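Local coordinates for putative cell adhesion protein (Bacteroides fragilis, PDB 4H40) that is a putative fimbrial cell adhesion protein of the fimbrillin-like family and probably serves as a building block of a pilus, at residues S55-V60 with K74-R79. Numbering follows the deposited sequence.
Sequences STIRLV and KAYLVR
Strands 56-60 and 74-79 run antiparallel, their axes 153° apart in direction and 4.7 Å at closest approach, and five backbone hydrogen bonds fix the register that sets Ile57 against Tyr76 and Leu59 against Lys74 as hydrogen-bonded pairs. Ile57 N donates to Tyr76 O over 3.0 Å, and Tyr76 N returns a bond to Ile57 O over 2.8 Å. Leu59 N to Lys74 O is nearly straight (173°), and the return bond from Lys74 N to Leu59 O, longer at 3.2 Å, is almost as straight. At the Thr56 end Val78 N donates to Ser55 O, and Val78 is also backbone-bonded to Gly54.

Among side chains, Tyr76 does most of the touching: its CB lies 3.9 Å from Ile57 CG1, and its CE1 is 4.2 Å from Leu59 CD2. Ile57 CD1 and Leu59 CD2 both reach the ring obliquely. CG of Tyr76 stands beside its own backbone N (chi1 -67°), which lays the ring back along its strand toward Leu59. On the other face, Thr56 CG2 meets Leu77 CD1 at 4.1 Å, while Thr56 OG1 bonds to Gly98 O and Ala123 N.

Strand 113-121 pairs with 56-62 and strand 88-94 with 74-79, so the hairpin is flanked on each side. Backbone bonds set the register; Ile57, Leu59 and Tyr76 give a largely apolar face, packed against Ile119, Leu108 and Leu174, on which Lys74 starts before its NZ bonds to Thr106 O.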
ATOM      1  N   SER B  55     -21.909  21.162  18.164  1.00 63.58           N
ATOM      2  CA  SER B  55     -20.568  21.020  18.727  1.00 61.58           C
ATOM      3  C   SER B  55     -20.338  22.101  19.772  1.00 65.34           C
ATOM      4  O   SER B  55     -21.083  23.080  19.823  1.00 66.69           O
ATOM      5  CB  SER B  55     -19.500  21.073  17.638  1.00 62.11           C
ATOM      6  OG  SER B  55     -19.340  22.370  17.095  1.00 71.42           O
ATOM      7  N   THR B  56     -19.350  21.897  20.642  1.00 60.60           N
ATOM      8  CA  THR B  56     -19.048  22.870  21.687  1.00 61.84           C
ATOM      9  C   THR B  56     -17.643  23.385  21.512  1.00 64.28           C
ATOM     10  O   THR B  56     -16.789  22.671  20.973  1.00 63.18           O
ATOM     11  CB  THR B  56     -19.230  22.285  23.108  1.00 69.49           C
ATOM     12  OG1 THR B  56     -18.338  21.183  23.305  1.00 67.08           O
ATOM     13  CG2 THR B  56     -20.666  21.883  23.406  1.00 67.53           C
ATOM     14  N   ILE B  57     -17.407  24.631  21.940  1.00 59.89           N
ATOM     15  CA  ILE B  57     -16.080  25.236  21.928  1.00 58.53           C
ATOM     16  C   ILE B  57     -15.794  25.744  23.326  1.00 60.48           C
ATOM     17  O   ILE B  57     -16.709  26.210  23.992  1.00 62.66           O
ATOM     18  CB  ILE B  57     -15.848  26.341  20.835  1.00 62.10           C
ATOM     19  CG1 ILE B  57     -16.598  27.632  21.103  1.00 64.87           C
ATOM     20  CG2 ILE B  57     -16.099  25.864  19.414  1.00 62.48           C
ATOM     21  CD1 ILE B  57     -15.679  28.739  21.414  1.00 77.75           C
ATOM     22  N   ARG B  58     -14.548  25.629  23.780  1.00 55.45           N
ATOM     23  CA  ARG B  58     -14.067  26.193  25.039  1.00 57.24           C
ATOM     24  C   ARG B  58     -13.167  27.389  24.758  1.00 61.17           C
ATOM     25  O   ARG B  58     -12.195  27.281  24.012  1.00 59.29           O
ATOM     26  CB  ARG B  58     -13.306  25.182  25.914  1.00 57.00           C
ATOM     27  CG  ARG B  58     -12.575  25.858  27.100  1.00 62.11           C
ATOM     28  CD  ARG B  58     -12.009  24.905  28.126  1.00 66.98           C
ATOM     29  NE  ARG B  58     -13.024  23.981  28.630  1.00 72.40           N
ATOM     30  CZ  ARG B  58     -13.821  24.210  29.668  1.00 84.47           C
ATOM     31  NH1 ARG B  58     -13.718  25.339  30.358  1.00 77.69           N
ATOM     32  NH2 ARG B  58     -14.717  23.307  30.031  1.00 70.25           N
ATOM     33  N   LEU B  59     -13.465  28.503  25.391  1.00 60.16           N
ATOM     34  CA  LEU B  59     -12.654  29.694  25.286  1.00 61.64           C
ATOM     35  C   LEU B  59     -11.742  29.701  26.509  1.00 66.47           C
ATOM     36  O   LEU B  59     -12.253  29.715  27.625  1.00 67.99           O
ATOM     37  CB  LEU B  59     -13.596  30.911  25.221  1.00 64.09           C
ATOM     38  CG  LEU B  59     -13.043  32.258  24.780  1.00 70.31           C
ATOM     39  CD1 LEU B  59     -12.687  32.261  23.319  1.00 68.81           C
ATOM     40  CD2 LEU B  59     -14.079  33.314  24.990  1.00 75.57           C
ATOM     41  N   VAL B  60     -10.408  29.544  26.297  1.00 63.27           N
ATOM     42  CA  VAL B  60      -9.345  29.512  27.323  1.00 64.75           C
ATOM     43  C   VAL B  60      -8.704  30.903  27.337  1.00 72.32           C
ATOM     44  O   VAL B  60      -8.175  31.336  26.304  1.00 71.54           O
ATOM     45  CB  VAL B  60      -8.276  28.387  27.087  1.00 66.63           C
ATOM     46  CG1 VAL B  60      -7.293  28.288  28.256  1.00 67.94           C
ATOM     47  CG2 VAL B  60      -8.915  27.028  26.799  1.00 64.35           C
ATOM     48  N   LYS B  74     -14.786  29.730  29.562  1.00 77.57           N
ATOM     49  CA  LYS B  74     -16.190  29.663  29.126  1.00 77.15           C
ATOM     50  C   LYS B  74     -16.391  28.662  27.999  1.00 75.86           C
ATOM     51  O   LYS B  74     -15.552  28.565  27.108  1.00 73.71           O
ATOM     52  CB  LYS B  74     -16.689  31.060  28.676  1.00 80.66           C
ATOM     53  CG  LYS B  74     -18.214  31.206  28.547  1.00 87.93           C
ATOM     54  CD  LYS B  74     -18.885  31.678  29.826  1.00 99.82           C
ATOM     55  CE  LYS B  74     -19.746  30.604  30.431  1.00107.32           C
ATOM     56  NZ  LYS B  74     -20.424  31.078  31.662  1.00112.75           N
ATOM     57  N   ALA B  75     -17.538  27.960  28.026  1.00 71.40           N
ATOM     58  CA  ALA B  75     -17.954  26.980  27.031  1.00 68.77           C
ATOM     59  C   ALA B  75     -19.142  27.503  26.228  1.00 74.06           C
ATOM     60  O   ALA B  75     -20.005  28.192  26.779  1.00 75.92           O
ATOM     61  CB  ALA B  75     -18.312  25.678  27.711  1.00 69.66           C
ATOM     62  N   TYR B  76     -19.181  27.192  24.920  1.00 69.88           N
ATOM     63  CA  TYR B  76     -20.262  27.655  24.041  1.00 70.97           C
ATOM     64  C   TYR B  76     -20.852  26.534  23.209  1.00 73.21           C
ATOM     65  O   TYR B  76     -20.138  25.589  22.888  1.00 70.98           O
ATOM     66  CB  TYR B  76     -19.764  28.764  23.103  1.00 71.53           C
ATOM     67  CG  TYR B  76     -19.415  30.041  23.823  1.00 75.17           C
ATOM     68  CD1 TYR B  76     -18.141  30.240  24.354  1.00 77.16           C
ATOM     69  CD2 TYR B  76     -20.345  31.067  23.955  1.00 78.38           C
ATOM     70  CE1 TYR B  76     -17.810  31.419  25.023  1.00 80.34           C
ATOM     71  CE2 TYR B  76     -20.028  32.247  24.632  1.00 81.18           C
ATOM     72  CZ  TYR B  76     -18.755  32.419  25.161  1.00 86.60           C
ATOM     73  OH  TYR B  76     -18.396  33.590  25.782  1.00 88.87           O
ATOM     74  N   LEU B  77     -22.154  26.636  22.869  1.00 70.16           N
ATOM     75  CA  LEU B  77     -22.835  25.670  22.009  1.00 69.09           C
ATOM     76  C   LEU B  77     -23.003  26.296  20.627  1.00 73.16           C
ATOM     77  O   LEU B  77     -23.368  27.470  20.512  1.00 73.80           O
ATOM     78  CB  LEU B  77     -24.182  25.214  22.598  1.00 71.18           C
ATOM     79  CG  LEU B  77     -24.968  24.179  21.782  1.00 74.22           C
ATOM     80  CD1 LEU B  77     -24.329  22.806  21.844  1.00 72.64           C
ATOM     81  CD2 LEU B  77     -26.381  24.092  22.242  1.00 75.75           C
ATOM     82  N   VAL B  78     -22.669  25.534  19.589  1.00 69.02           N
ATOM     83  CA  VAL B  78     -22.741  26.000  18.205  1.00 68.92           C
ATOM     84  C   VAL B  78     -24.118  25.665  17.629  1.00 75.66           C
ATOM     85  O   VAL B  78     -24.596  24.534  17.767  1.00 75.05           O
ATOM     86  CB  VAL B  78     -21.595  25.394  17.329  1.00 69.99           C
ATOM     87  CG1 VAL B  78     -21.687  25.841  15.863  1.00 69.56           C
ATOM     88  CG2 VAL B  78     -20.214  25.704  17.903  1.00 69.06           C
ATOM     89  N   ARG B  79     -24.738  26.656  16.984  1.00 74.74           N
ATOM     90  CA  ARG B  79     -25.993  26.528  16.254  1.00 76.72           C
ATOM     91  C   ARG B  79     -25.868  27.361  14.989  1.00 82.18           C
ATOM     92  O   ARG B  79     -25.709  28.587  15.055  1.00 82.42           O
ATOM     93  CB  ARG B  79     -27.248  26.920  17.075  1.00 80.58           C
ATOM     94  CG  ARG B  79     -27.632  25.987  18.229  1.00 90.31           C
ATOM     95  CD  ARG B  79     -27.989  24.559  17.839  1.00 97.00           C
ATOM     96  NE  ARG B  79     -28.021  23.704  19.028  1.00108.76           N
ATOM     97  CZ  ARG B  79     -28.020  22.376  19.013  1.00128.25           C
ATOM     98  NH1 ARG B  79     -27.982  21.717  17.860  1.00118.55           N
ATOM     99  NH2 ARG B  79     -28.045  21.694  20.151  1.00118.64           N
TER